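Local coordinates for molybdate-binding protein MolA (Haemophilus influenzae, PDB 3PSH), which binds molybdate and tungstate in the periplasm and serves as the solute-binding component of the MolBCA ABC transporter, a low-affinity importer of molybdate, at residues 71-75 and 93-98; 6-12 and 109-115; 174-178 and 298-304; 136-140 and 281-286; 183-187 and 210-214. All blocks are in the same frame, centred on the assembly; numbering follows the deposited sequence.

How the interactions relate
The five contacts are spread over both lobes of the protein and the molybdate cleft between them. Interactions 1 and 2 lie in one lobe, their nearest atoms about 5 Å apart. Interactions 3 and 5 lie in the other and touch directly, Tyr298 meeting Gly210; the centres of interactions 1 and 3 are about 43 Å apart. Interaction 4 stands between the lobes and touches interaction 2, where Gln7 meets Gly139 and Leu114 meets Pro281. Three contacts come close to the ligand: the nearest side chains are Tyr93 of interaction 1 and Met282 of interaction 4, each about 6 Å from molybdate, and Leu114 of interaction 2, about 7 Å away.

Interaction 1. Residues 71-75 and 93-98; sequences DLNSV and YAPSEM
Tyr93 opens the contact by laying the end of its phenol against Leu72, with OH 3.6 Å from Leu72 CD1. Its CG is set between the backbone N and the carbonyl carbon (chi1 64°), a rotamer that carries the ring out to the leucine, and the two side chains cross at a slant. Leucine suits the place because its branched end offers a methyl to the phenol oxygen by van der Waals contact. At Ala94 the bare methyl only approaches the carbonyl of Leu72, and its small size is consistent with the close approach of the backbones there, the CA atoms of Asn73 and Ala94 being 5.1 Å apart. Pro95, the N-cap residue of helix 96-103, packs its ring against Asn73: its CD lies 3.7 Å from Asn73 CB, while its CG lies 3.6 Å from Asn73 O. Met98, in the first turn of the helix, reaches back with a fully extended chain. Its SD comes to 3.5 Å from Ser74 N, beside the Asn73-Ser74 peptide, and its CE ends 3.6 Å from Asp71 O. Met98 CG meets Val75 CG1 at 3.9 Å. A long, unbranched thioether is suited to follow such a loop. The loop is held by Ser74 OG, which donates to Asp71 OD1 over 2.6 Å from above the carboxylate plane, and by Asp71 N bonding to Ser74 O. Leu72 neighbours His26, and Tyr93 touches Tyr280, both molybdate-binding residues, so the arrangement belongs to the cleft-lining loops of a periplasmic binding protein lobe, here where strand 87-91 hands over to helix 96-103.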
# COMPACT_ATOMS: atom_id res chain seq x y z
N ASP A 71 -13.70 2.70 10.66
CA ASP A 71 -12.46 2.00 10.21
C ASP A 71 -12.67 1.50 8.81
O ASP A 71 -13.44 2.09 8.01
CB ASP A 71 -12.09 0.93 11.30
CG ASP A 71 -13.07 -0.21 11.44
OD1 ASP A 71 -13.99 -0.36 10.70
OD2 ASP A 71 -12.95 -1.02 12.39
N LEU A 72 -11.91 0.44 8.40
CA LEU A 72 -12.09 0.07 7.01
C LEU A 72 -13.46 -0.45 6.52
O LEU A 72 -13.86 -0.26 5.31
CB LEU A 72 -11.06 -1.03 6.62
CG LEU A 72 -9.61 -0.58 6.62
CD1 LEU A 72 -8.70 -1.80 6.73
CD2 LEU A 72 -9.29 0.21 5.39
N ASN A 73 -14.15 -1.14 7.44
CA ASN A 73 -15.40 -1.78 7.02
C ASN A 73 -16.60 -1.52 7.96
O ASN A 73 -17.60 -2.16 7.93
CB ASN A 73 -15.14 -3.30 6.82
CG ASN A 73 -14.78 -3.98 8.11
OD1 ASN A 73 -14.76 -3.36 9.20
ND2 ASN A 73 -14.35 -5.23 7.97
N SER A 74 -16.51 -0.46 8.71
CA SER A 74 -17.59 -0.04 9.68
C SER A 74 -17.51 1.50 9.88
O SER A 74 -16.42 2.15 9.76
CB SER A 74 -17.49 -0.78 11.04
OG SER A 74 -16.34 -0.34 11.82
N VAL A 75 -18.67 2.12 10.20
CA VAL A 75 -18.65 3.54 10.47
C VAL A 75 -19.57 3.79 11.66
O VAL A 75 -20.46 2.92 11.90
CB VAL A 75 -19.09 4.31 9.23
CG1 VAL A 75 -20.59 3.93 8.80
CG2 VAL A 75 -18.89 5.91 9.46
N TYR A 93 -13.59 -1.92 -1.11
CA TYR A 93 -14.40 -3.05 -0.73
C TYR A 93 -15.28 -2.72 0.49
O TYR A 93 -15.86 -3.65 1.13
CB TYR A 93 -13.45 -4.26 -0.47
CG TYR A 93 -12.48 -4.09 0.70
CD1 TYR A 93 -12.91 -4.35 2.03
CD2 TYR A 93 -11.15 -3.77 0.49
CE1 TYR A 93 -12.03 -4.17 3.13
CE2 TYR A 93 -10.27 -3.58 1.59
CZ TYR A 93 -10.70 -3.82 2.89
OH TYR A 93 -9.85 -3.72 3.94
N ALA A 94 -15.38 -1.41 0.85
CA ALA A 94 -16.27 -1.02 2.05
C ALA A 94 -17.65 -1.62 1.82
O ALA A 94 -18.18 -1.51 0.73
CB ALA A 94 -16.37 0.48 2.21
N PRO A 95 -18.20 -2.26 2.87
CA PRO A 95 -19.51 -2.90 2.58
C PRO A 95 -20.56 -1.86 2.07
O PRO A 95 -20.54 -0.66 2.50
CB PRO A 95 -19.97 -3.37 3.93
CG PRO A 95 -18.60 -3.63 4.75
CD PRO A 95 -17.63 -2.65 4.17
N SER A 96 -21.46 -2.32 1.21
CA SER A 96 -22.53 -1.45 0.68
C SER A 96 -23.31 -0.88 1.86
O SER A 96 -23.71 0.31 1.77
CB SER A 96 -23.48 -2.26 -0.22
OG SER A 96 -22.74 -2.71 -1.33
N GLU A 97 -23.42 -1.64 2.96
CA GLU A 97 -24.23 -1.14 4.11
C GLU A 97 -23.59 0.10 4.75
O GLU A 97 -24.25 1.01 5.22
CB GLU A 97 -24.41 -2.29 5.13
CG GLU A 97 -25.02 -1.87 6.46
CD GLU A 97 -25.11 -3.05 7.49
OE1 GLU A 97 -24.63 -4.17 7.15
OE2 GLU A 97 -25.62 -2.86 8.61
N MET A 98 -22.28 0.13 4.76
CA MET A 98 -21.49 1.19 5.36
C MET A 98 -21.57 2.42 4.46
O MET A 98 -21.74 3.55 4.97
CB MET A 98 -20.02 0.72 5.47
CG MET A 98 -19.10 1.86 5.86
SD MET A 98 -17.35 1.28 5.82
CE MET A 98 -16.44 2.82 6.13

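Interaction 2. Residues 6-12 and 109-115; sequences DQLDRKV and VVAISLR
Two torsions aim Asp6 and Gln7 at strand 109-112: in Asp6, CG lies between the backbone N and the carbonyl carbon (chi1 82°), and in Gln7, CG lies beside the backbone N (chi1 -66°) with the chain extended beyond it. The first brings Asp6 OD2 to 2.9 Å from Ala111 N, and the second carries the Gln7 amide past the strand end. There Gln7 OE1 accepts from Ser113 N at 2.9 Å and from Leu114 N at 2.7 Å, both donors standing above the same face of the amide. Its NE2 is turned to Gly139 O and Gln142 of helix 132-151, so a side chain with both an acceptor and a donor suits the place. Strand 109-112 is one of the two edge strands of its parallel sheet: Val110 and Ile112 bond to strand 87-91, whereas the outward N-H and C=O of Ala111 are taken by Asp6 OD2 and by Gln7 N, the latter 3.0 Å from Ala111 O. The same aspartate organises a type I turn from Asp6 to Asp9, its OD1 forming an Asx turn with Leu8 N and also accepting from Arg10 N on the opposite face. Arg10, bent at chi3 (69°), brings NH1 to 2.9 Å from Asp6 OD2 in a salt bridge and to 2.8 Å from Val109 O. With four N-H donors around it, one from the arginine side chain, this buried carboxylate is probably held ionised. Leu8 CG presses on Ala111 CB at 3.4 Å, tighter than usual van der Waals contact. A water accepts from both Arg10 NH2 and Val109 N.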
# COMPACT_ATOMS: atom_id res chain seq x y z
N ASP A 6 -15.35 8.27 -8.85
CA ASP A 6 -14.45 7.52 -7.88
C ASP A 6 -14.09 6.13 -8.48
O ASP A 6 -14.56 5.73 -9.56
CB ASP A 6 -15.08 7.46 -6.48
CG ASP A 6 -16.12 6.36 -6.30
OD1 ASP A 6 -16.39 5.51 -7.23
OD2 ASP A 6 -16.66 6.29 -5.17
N GLN A 7 -13.31 5.39 -7.69
CA GLN A 7 -12.76 4.13 -8.18
C GLN A 7 -13.74 2.90 -8.09
O GLN A 7 -13.39 1.69 -8.35
CB GLN A 7 -11.37 3.93 -7.57
CG GLN A 7 -10.42 4.99 -8.09
CD GLN A 7 -8.95 4.63 -7.79
OE1 GLN A 7 -8.60 4.49 -6.65
NE2 GLN A 7 -8.09 4.73 -8.78
N LEU A 8 -15.00 3.17 -7.69
CA LEU A 8 -16.06 2.22 -7.88
C LEU A 8 -16.93 2.72 -9.08
O LEU A 8 -18.13 2.22 -9.27
CB LEU A 8 -16.82 2.09 -6.54
CG LEU A 8 -16.21 1.37 -5.29
CD1 LEU A 8 -17.20 1.30 -4.20
CD2 LEU A 8 -15.79 0.01 -5.72
N ASP A 9 -16.40 3.70 -9.84
CA ASP A 9 -17.15 4.30 -11.02
C ASP A 9 -18.48 4.99 -10.59
O ASP A 9 -19.45 5.13 -11.38
CB ASP A 9 -17.39 3.21 -12.07
CG ASP A 9 -16.04 2.68 -12.74
OD1 ASP A 9 -14.96 3.30 -12.63
OD2 ASP A 9 -16.16 1.59 -13.37
N ARG A 10 -18.45 5.45 -9.34
CA ARG A 10 -19.56 6.25 -8.82
C ARG A 10 -19.34 7.70 -9.13
O ARG A 10 -18.25 8.25 -8.90
CB ARG A 10 -19.66 6.06 -7.31
CG ARG A 10 -19.98 4.61 -6.95
CD ARG A 10 -19.70 4.37 -5.44
NE ARG A 10 -20.67 5.10 -4.58
CZ ARG A 10 -20.38 6.20 -3.87
NH1 ARG A 10 -19.20 6.79 -3.93
NH2 ARG A 10 -21.39 6.73 -3.14
N LYS A 11 -20.39 8.36 -9.65
CA LYS A 11 -20.31 9.83 -9.83
C LYS A 11 -20.68 10.43 -8.45
O LYS A 11 -21.82 10.11 -7.89
CB LYS A 11 -21.36 10.35 -10.79
CG LYS A 11 -21.19 9.72 -12.18
CD LYS A 11 -19.88 10.15 -12.90
CE LYS A 11 -19.77 9.42 -14.28
NZ LYS A 11 -18.40 9.45 -14.89
N VAL A 12 -19.82 11.32 -7.97
CA VAL A 12 -19.97 11.91 -6.63
C VAL A 12 -19.85 13.44 -6.73
O VAL A 12 -18.87 14.04 -7.25
CB VAL A 12 -18.84 11.44 -5.61
CG1 VAL A 12 -19.08 11.95 -4.19
CG2 VAL A 12 -18.74 9.96 -5.58
N VAL A 109 -19.28 10.35 -0.46
CA VAL A 109 -18.33 9.27 -0.23
C VAL A 109 -17.49 9.04 -1.51
O VAL A 109 -18.04 8.99 -2.61
CB VAL A 109 -19.15 7.94 -0.04
CG1 VAL A 109 -18.18 6.63 -0.10
CG2 VAL A 109 -19.88 7.93 1.29
N VAL A 110 -16.18 8.88 -1.32
CA VAL A 110 -15.29 8.70 -2.44
C VAL A 110 -14.48 7.43 -2.13
O VAL A 110 -13.77 7.37 -1.12
CB VAL A 110 -14.28 9.83 -2.56
CG1 VAL A 110 -13.22 9.58 -3.74
CG2 VAL A 110 -15.02 11.12 -2.87
N ALA A 111 -14.76 6.41 -2.96
CA ALA A 111 -14.14 5.02 -2.79
C ALA A 111 -12.82 4.97 -3.54
O ALA A 111 -12.72 5.49 -4.74
CB ALA A 111 -15.13 3.97 -3.32
N ILE A 112 -11.79 4.49 -2.86
CA ILE A 112 -10.47 4.45 -3.48
C ILE A 112 -9.98 2.99 -3.50
O ILE A 112 -10.00 2.30 -2.50
CB ILE A 112 -9.49 5.29 -2.68
CG1 ILE A 112 -9.83 6.81 -2.76
CG2 ILE A 112 -7.97 5.05 -3.20
CD1 ILE A 112 -9.71 7.53 -4.15
N SER A 113 -9.55 2.57 -4.69
CA SER A 113 -9.03 1.21 -4.82
C SER A 113 -7.56 1.26 -5.22
O SER A 113 -6.92 0.21 -5.11
CB SER A 113 -9.70 0.47 -5.97
OG SER A 113 -9.47 1.13 -7.18
N LEU A 114 -7.05 2.39 -5.80
CA LEU A 114 -5.69 2.40 -6.40
C LEU A 114 -5.53 1.28 -7.47
O LEU A 114 -4.38 0.79 -7.77
CB LEU A 114 -4.60 2.29 -5.32
CG LEU A 114 -4.76 3.39 -4.25
CD1 LEU A 114 -3.57 3.21 -3.24
CD2 LEU A 114 -4.77 4.78 -4.83
N ARG A 115 -6.62 0.89 -8.08
CA ARG A 115 -6.62 -0.09 -9.17
C ARG A 115 -7.68 0.26 -10.24
O ARG A 115 -8.83 0.71 -9.96
CB ARG A 115 -6.79 -1.52 -8.58
CG ARG A 115 -8.13 -2.14 -8.41
CD ARG A 115 -7.99 -3.65 -8.23
NE ARG A 115 -9.26 -4.18 -7.80
CZ ARG A 115 -9.57 -4.45 -6.56
NH1 ARG A 115 -8.72 -4.24 -5.53
NH2 ARG A 115 -10.75 -4.88 -6.32
O HOH W 1 -21.58 9.67 -2.41

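Interaction 3. Residues 174-178 and 298-304; sequences RLGDV and YPQRFQD
Arg174 and Asp304, and Arg301 and Asp177, form two end-on salt bridges pointing across the contact in opposite senses. Arg174, bent at chi2 (-92°), offers NH1 to Asp304 OD1 at 3.0 Å and NH2 to Asp304 OD2 at 2.8 Å, using the syn lone pairs of both oxygens. Arg301 is straight from CG to NE, and its NH1 meets Asp177 OD1 at 2.6 Å while NH2 meets Asp177 OD2 at 3.0 Å; the two flat groups are 13° from coplanar. Arginine suits both places, because each NH1 can also bind a backbone carbonyl: Arg301 NH1 lies 2.8 Å from Arg174 O, and Arg174 NH1 lies 2.9 Å from Arg301 O.

The apolar part fills in between. Leu175 CD2 sits over one face of the Tyr298 ring, 4.0 Å from its centroid, as a CH-pi contact, and also meets the edge of Phe302. Phe302 CZ touches Arg174 CB at 3.5 Å. Val178 CG2 covers one face of the Arg301 guanidinium. Tyr298 OH itself bonds to Gly210 O. Far from the molybdate site, the arrangement is a reciprocal pair of bidentate salt bridges, joining the end of helix 168-175 to the loop that follows helix 283-297.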
# COMPACT_ATOMS: atom_id res chain seq x y z
N ARG A 174 17.90 -3.08 -15.96
CA ARG A 174 18.99 -3.83 -15.22
C ARG A 174 18.63 -5.25 -14.94
O ARG A 174 19.50 -6.06 -14.65
CB ARG A 174 19.37 -3.13 -13.90
CG ARG A 174 19.74 -1.59 -14.07
CD ARG A 174 21.29 -1.52 -14.28
NE ARG A 174 21.73 -0.15 -14.44
CZ ARG A 174 22.38 0.58 -13.51
NH1 ARG A 174 22.65 0.10 -12.30
NH2 ARG A 174 22.74 1.81 -13.79
N LEU A 175 17.33 -5.62 -15.02
CA LEU A 175 16.90 -6.95 -14.61
C LEU A 175 16.16 -7.64 -15.77
O LEU A 175 15.69 -8.74 -15.62
CB LEU A 175 15.95 -6.96 -13.36
CG LEU A 175 16.63 -6.29 -12.15
CD1 LEU A 175 15.64 -6.22 -10.90
CD2 LEU A 175 17.87 -7.07 -11.81
N GLY A 176 16.22 -7.02 -16.94
CA GLY A 176 15.60 -7.58 -18.18
C GLY A 176 16.04 -8.94 -18.69
O GLY A 176 15.27 -9.57 -19.48
N ASP A 177 17.24 -9.39 -18.26
CA ASP A 177 17.76 -10.76 -18.56
C ASP A 177 17.51 -11.81 -17.50
O ASP A 177 17.96 -12.97 -17.62
CB ASP A 177 19.27 -10.71 -18.78
CG ASP A 177 20.01 -10.29 -17.49
OD1 ASP A 177 19.61 -9.29 -16.88
OD2 ASP A 177 20.97 -10.95 -17.16
N VAL A 178 16.77 -11.47 -16.45
CA VAL A 178 16.45 -12.49 -15.48
C VAL A 178 15.36 -13.47 -15.93
O VAL A 178 14.16 -13.14 -15.95
CB VAL A 178 16.12 -11.87 -14.11
CG1 VAL A 178 15.85 -12.95 -13.09
CG2 VAL A 178 17.31 -11.01 -13.66
N TYR A 298 20.08 -8.16 -6.05
CA TYR A 298 21.13 -8.07 -7.10
C TYR A 298 22.05 -6.97 -6.80
O TYR A 298 22.19 -6.05 -7.60
CB TYR A 298 20.51 -7.86 -8.49
CG TYR A 298 19.47 -8.95 -8.87
CD1 TYR A 298 19.85 -10.07 -9.66
CD2 TYR A 298 18.14 -8.87 -8.39
CE1 TYR A 298 18.87 -11.05 -9.98
CE2 TYR A 298 17.20 -9.84 -8.74
CZ TYR A 298 17.59 -10.97 -9.52
OH TYR A 298 16.76 -12.02 -9.89
N PRO A 299 22.76 -7.06 -5.63
CA PRO A 299 23.61 -5.88 -5.25
C PRO A 299 24.66 -5.49 -6.33
O PRO A 299 24.93 -4.31 -6.52
CB PRO A 299 24.30 -6.34 -4.00
CG PRO A 299 24.27 -7.96 -4.06
CD PRO A 299 22.85 -8.16 -4.65
N GLN A 300 25.18 -6.48 -7.07
CA GLN A 300 26.28 -6.20 -8.01
C GLN A 300 25.77 -5.54 -9.26
O GLN A 300 26.58 -5.21 -10.12
CB GLN A 300 26.96 -7.53 -8.37
CG GLN A 300 27.63 -8.21 -7.12
CD GLN A 300 28.28 -7.15 -6.19
OE1 GLN A 300 28.92 -6.16 -6.63
NE2 GLN A 300 28.04 -7.34 -4.84
N ARG A 301 24.42 -5.37 -9.36
CA ARG A 301 23.89 -4.69 -10.57
C ARG A 301 23.50 -3.26 -10.28
O ARG A 301 23.11 -2.57 -11.23
CB ARG A 301 22.67 -5.35 -11.23
CG ARG A 301 22.92 -6.76 -11.72
CD ARG A 301 21.57 -7.42 -12.26
NE ARG A 301 21.92 -8.77 -12.72
CZ ARG A 301 21.38 -9.34 -13.82
NH1 ARG A 301 20.52 -8.67 -14.55
NH2 ARG A 301 21.74 -10.55 -14.27
N PHE A 302 23.63 -2.84 -8.99
CA PHE A 302 23.12 -1.55 -8.56
C PHE A 302 24.11 -0.72 -7.73
O PHE A 302 23.69 0.10 -6.94
CB PHE A 302 21.76 -1.75 -7.81
CG PHE A 302 20.69 -2.26 -8.72
CD1 PHE A 302 20.05 -1.39 -9.66
CD2 PHE A 302 20.34 -3.64 -8.69
CE1 PHE A 302 19.02 -1.92 -10.55
CE2 PHE A 302 19.30 -4.17 -9.56
CZ PHE A 302 18.64 -3.27 -10.50
N GLN A 303 25.41 -0.98 -7.84
CA GLN A 303 26.35 -0.26 -6.96
C GLN A 303 26.45 1.21 -7.13
O GLN A 303 26.74 1.92 -6.17
CB GLN A 303 27.74 -0.98 -7.11
CG GLN A 303 27.81 -2.42 -6.51
CD GLN A 303 27.63 -2.51 -5.02
OE1 GLN A 303 27.92 -1.56 -4.27
NE2 GLN A 303 27.31 -3.68 -4.56
N ASP A 304 26.10 1.66 -8.34
CA ASP A 304 26.01 3.07 -8.68
C ASP A 304 24.74 3.72 -8.18
O ASP A 304 24.60 4.93 -8.34
CB ASP A 304 26.00 3.40 -10.21
CG ASP A 304 24.92 2.62 -10.99
OD1 ASP A 304 24.81 1.39 -10.67
OD2 ASP A 304 24.32 3.13 -11.95

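Interaction 4. Residues 136-140 and 281-286; sequences YNDGL and PMPEAL
Leu140 and Leu286 meet tip to tip, CD2 of the first 3.9 Å from CD1 of the second. Leu140 can reach so far because its CG stands opposite the backbone N (chi1 176°), which swings both methyls off helix 132-151 toward the start of helix 283-297. Its other branch, CD1, stands 4.0 Å from Pro283 CD, crossing at about a right angle. Leu140 CB faces Pro281 CG at 4.0 Å. One forked side chain thus meets two prolines and a leucine, a task that suits leucine well. Tyr136, one turn earlier, also approaches Pro281 at about a right angle: its ring carbon CD1 comes to 3.5 Å from Pro281 CD. The compact, rigid pyrrolidine fits where the tyrosine ring and Leu140 both bear on it. Tyr136 keeps its hydroxyl for Gly199 O, while Asn137 turns its OD1 to Arg168. Met282, the N-cap of helix 283-297, points away to Gln27, a molybdate-binding residue. Helix 132-151 thus packs near the chain's centre, beside the molybdate cleft, consistent with the long helix that typically links the lobes in this family. The carbon-carbon contacts hold the interface by dispersion and burial, without directional bonds between the two segments. Pro281 O is buried with no polar partner in the model, Leu140 CD1 lying 3.6 Å from it, probably a cost offset by the surrounding apolar packing.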
# COMPACT_ATOMS: atom_id res chain seq x y z
N TYR A 136 -2.86 -1.98 -11.54
CA TYR A 136 -2.24 -1.23 -10.41
C TYR A 136 -1.43 0.00 -10.80
O TYR A 136 -1.37 1.07 -10.10
CB TYR A 136 -1.43 -2.16 -9.43
CG TYR A 136 -2.39 -3.09 -8.63
CD1 TYR A 136 -3.31 -2.49 -7.72
CD2 TYR A 136 -2.35 -4.52 -8.70
CE1 TYR A 136 -4.17 -3.32 -6.94
CE2 TYR A 136 -3.21 -5.32 -7.91
CZ TYR A 136 -4.09 -4.68 -7.03
OH TYR A 136 -4.97 -5.42 -6.31
N ASN A 137 -0.71 -0.08 -11.94
CA ASN A 137 -0.04 1.11 -12.42
C ASN A 137 -1.02 2.28 -12.71
O ASN A 137 -0.89 3.41 -12.24
CB ASN A 137 0.71 0.79 -13.69
CG ASN A 137 1.96 -0.10 -13.41
OD1 ASN A 137 2.38 -0.16 -12.25
ND2 ASN A 137 2.53 -0.74 -14.44
N ASP A 138 -2.00 1.96 -13.54
CA ASP A 138 -2.97 2.99 -13.93
C ASP A 138 -3.84 3.39 -12.72
O ASP A 138 -4.23 4.52 -12.59
CB ASP A 138 -3.87 2.42 -15.00
CG ASP A 138 -3.18 2.29 -16.39
OD1 ASP A 138 -2.03 2.79 -16.50
OD2 ASP A 138 -3.84 1.69 -17.29
N GLY A 139 -4.01 2.49 -11.80
CA GLY A 139 -4.96 2.72 -10.66
C GLY A 139 -4.27 3.60 -9.61
O GLY A 139 -4.97 4.46 -8.98
N LEU A 140 -2.93 3.48 -9.47
CA LEU A 140 -2.20 4.27 -8.51
C LEU A 140 -2.19 5.66 -9.05
O LEU A 140 -2.52 6.61 -8.35
CB LEU A 140 -0.74 3.74 -8.40
CG LEU A 140 0.11 4.60 -7.46
CD1 LEU A 140 -0.41 4.74 -6.06
CD2 LEU A 140 1.47 3.86 -7.39
N PRO A 281 -0.70 -0.71 -4.12
CA PRO A 281 0.53 -0.02 -4.45
C PRO A 281 0.54 1.37 -3.73
O PRO A 281 -0.51 2.04 -3.67
CB PRO A 281 0.39 0.19 -5.93
CG PRO A 281 -1.18 0.43 -6.21
CD PRO A 281 -1.70 -0.66 -5.26
N MET A 282 1.74 1.81 -3.33
CA MET A 282 1.91 3.12 -2.72
C MET A 282 3.08 3.73 -3.42
O MET A 282 4.00 2.99 -3.83
CB MET A 282 2.22 3.00 -1.20
CG MET A 282 1.25 2.24 -0.30
SD MET A 282 -0.10 3.31 0.44
CE MET A 282 -0.74 4.18 -0.98
N PRO A 283 3.03 5.05 -3.63
CA PRO A 283 4.02 5.65 -4.52
C PRO A 283 5.42 5.41 -4.03
O PRO A 283 6.31 5.22 -4.89
CB PRO A 283 3.70 7.16 -4.48
CG PRO A 283 2.71 7.35 -3.21
CD PRO A 283 2.02 6.01 -3.08
N GLU A 284 5.66 5.49 -2.73
CA GLU A 284 7.04 5.22 -2.22
C GLU A 284 7.49 3.80 -2.37
O GLU A 284 8.71 3.54 -2.41
CB GLU A 284 7.22 5.67 -0.74
CG GLU A 284 6.42 4.86 0.31
CD GLU A 284 4.94 5.18 0.49
OE1 GLU A 284 4.35 5.85 -0.40
OE2 GLU A 284 4.39 4.76 1.54
N ALA A 285 6.53 2.89 -2.40
CA ALA A 285 6.85 1.43 -2.57
C ALA A 285 7.39 1.22 -3.96
O ALA A 285 8.37 0.49 -4.07
CB ALA A 285 5.65 0.61 -2.35
N LEU A 286 6.77 1.83 -4.98
CA LEU A 286 7.37 1.77 -6.38
C LEU A 286 8.72 2.44 -6.42
O LEU A 286 9.77 1.81 -6.75
CB LEU A 286 6.44 2.44 -7.45
CG LEU A 286 5.28 1.44 -7.74
CD1 LEU A 286 4.19 1.14 -6.65
CD2 LEU A 286 4.56 1.92 -9.05

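Interaction 5. Residues 183-187 and 210-214; sequences RVRTY and GAYNV
Val184 and Ala211 begin the tight part, a parallel ladder in which successive bonds zip the strands. Val184 N lies 3.1 Å from Gly210 O, and Tyr212 N returns to Val184 O at 2.8 Å. Thr186 N then reaches Tyr212 O at 2.9 Å, and Val214 N reaches Thr186 O at the same distance. The short strand segments cross at 40°, a marked twist. Alanine suits its place, its small methyl lying close to Val184 O and Thr186 OG1; that hydroxyl bonds back to Val184 O at 3.1 Å. Gly210, with positive phi, ends helix 201-208 as the C-prime residue of a Schellman motif. Val214 CG2 meets the edge of the Tyr187 ring, 3.8 Å from CD1.

On the solvent side, exposed Arg185 lays its guanidinium face on Val214 CG1, 3.6 Å from CZ, with NH1 at the edge of the Tyr212 ring, while its NH2 bonds to Trp233 O. Arg183 is only partly exposed and firmly bonded: bent at chi3 (-90°), it curls back so that NH1 lies 2.9 Å from Ala211 O, also bonding Glu207 O. Strand 184-188, helix 201-208 and edge strand 211-213 form a beta-alpha-beta crossover, the building unit of the parallel, Rossmann-like sheet in this lobe.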
# COMPACT_ATOMS: atom_id res chain seq x y z
N ARG A 183 14.62 -16.20 -11.46
CA ARG A 183 13.91 -15.27 -10.56
C ARG A 183 13.85 -15.81 -9.15
O ARG A 183 13.50 -17.00 -8.91
CB ARG A 183 12.52 -15.06 -11.22
CG ARG A 183 11.71 -13.95 -10.81
CD ARG A 183 10.41 -13.99 -11.76
NE ARG A 183 10.60 -13.21 -13.01
CZ ARG A 183 10.65 -11.86 -13.01
NH1 ARG A 183 10.53 -11.17 -11.85
NH2 ARG A 183 10.86 -11.11 -14.12
N VAL A 184 14.07 -14.91 -8.17
CA VAL A 184 14.28 -15.31 -6.74
C VAL A 184 12.91 -15.63 -6.11
O VAL A 184 11.98 -14.77 -6.19
CB VAL A 184 14.99 -14.17 -5.94
CG1 VAL A 184 15.05 -14.62 -4.45
CG2 VAL A 184 16.36 -13.88 -6.51
N ARG A 185 12.72 -16.86 -5.61
CA ARG A 185 11.42 -17.28 -4.97
C ARG A 185 11.31 -16.74 -3.55
O ARG A 185 12.07 -17.12 -2.66
CB ARG A 185 11.32 -18.79 -4.98
CG ARG A 185 11.15 -19.25 -6.49
CD ARG A 185 11.10 -20.79 -6.67
NE ARG A 185 10.14 -21.42 -5.74
CZ ARG A 185 8.80 -21.48 -5.81
NH1 ARG A 185 8.07 -20.89 -6.80
NH2 ARG A 185 8.19 -22.18 -4.80
N THR A 186 10.25 -15.90 -3.34
CA THR A 186 10.18 -15.05 -2.19
C THR A 186 8.81 -15.19 -1.56
O THR A 186 7.87 -15.49 -2.32
CB THR A 186 10.44 -13.58 -2.66
OG1 THR A 186 11.70 -13.47 -3.38
CG2 THR A 186 10.46 -12.61 -1.54
N TYR A 187 8.74 -14.98 -0.24
CA TYR A 187 7.48 -15.19 0.45
C TYR A 187 7.28 -14.02 1.38
O TYR A 187 8.20 -13.66 2.13
CB TYR A 187 7.60 -16.47 1.29
CG TYR A 187 6.35 -16.75 2.14
CD1 TYR A 187 5.19 -17.32 1.54
CD2 TYR A 187 6.35 -16.49 3.52
CE1 TYR A 187 4.03 -17.58 2.32
CE2 TYR A 187 5.14 -16.75 4.31
CZ TYR A 187 4.03 -17.31 3.67
OH TYR A 187 2.96 -17.46 4.51
N GLY A 210 12.95 -8.55 -9.82
CA GLY A 210 13.67 -9.83 -10.20
C GLY A 210 13.38 -11.01 -9.31
O GLY A 210 14.22 -11.96 -9.20
N ALA A 211 12.12 -11.05 -8.73
CA ALA A 211 11.68 -12.05 -7.82
C ALA A 211 10.31 -12.49 -8.17
O ALA A 211 9.76 -12.04 -9.16
CB ALA A 211 11.69 -11.50 -6.34
N TYR A 212 9.82 -13.43 -7.42
CA TYR A 212 8.52 -14.05 -7.69
C TYR A 212 7.87 -14.43 -6.39
O TYR A 212 8.53 -14.98 -5.53
CB TYR A 212 8.72 -15.32 -8.51
CG TYR A 212 7.42 -16.03 -8.63
CD1 TYR A 212 6.28 -15.32 -9.20
CD2 TYR A 212 7.25 -17.34 -8.08
CE1 TYR A 212 4.98 -15.92 -9.29
CE2 TYR A 212 5.91 -17.94 -8.09
CZ TYR A 212 4.81 -17.19 -8.70
OH TYR A 212 3.58 -17.83 -8.71
N ASN A 213 6.57 -14.15 -6.24
CA ASN A 213 5.82 -14.43 -5.03
C ASN A 213 5.40 -15.90 -5.05
O ASN A 213 4.44 -16.24 -5.79
CB ASN A 213 4.56 -13.48 -4.95
CG ASN A 213 3.70 -13.79 -3.76
OD1 ASN A 213 4.00 -14.67 -2.97
ND2 ASN A 213 2.64 -12.97 -3.54
N VAL A 214 6.04 -16.78 -4.22
CA VAL A 214 5.72 -18.23 -4.30
C VAL A 214 4.23 -18.58 -4.08
O VAL A 214 3.76 -19.58 -4.64
CB VAL A 214 6.60 -19.04 -3.33
CG1 VAL A 214 8.03 -18.68 -3.60
CG2 VAL A 214 6.31 -18.68 -1.88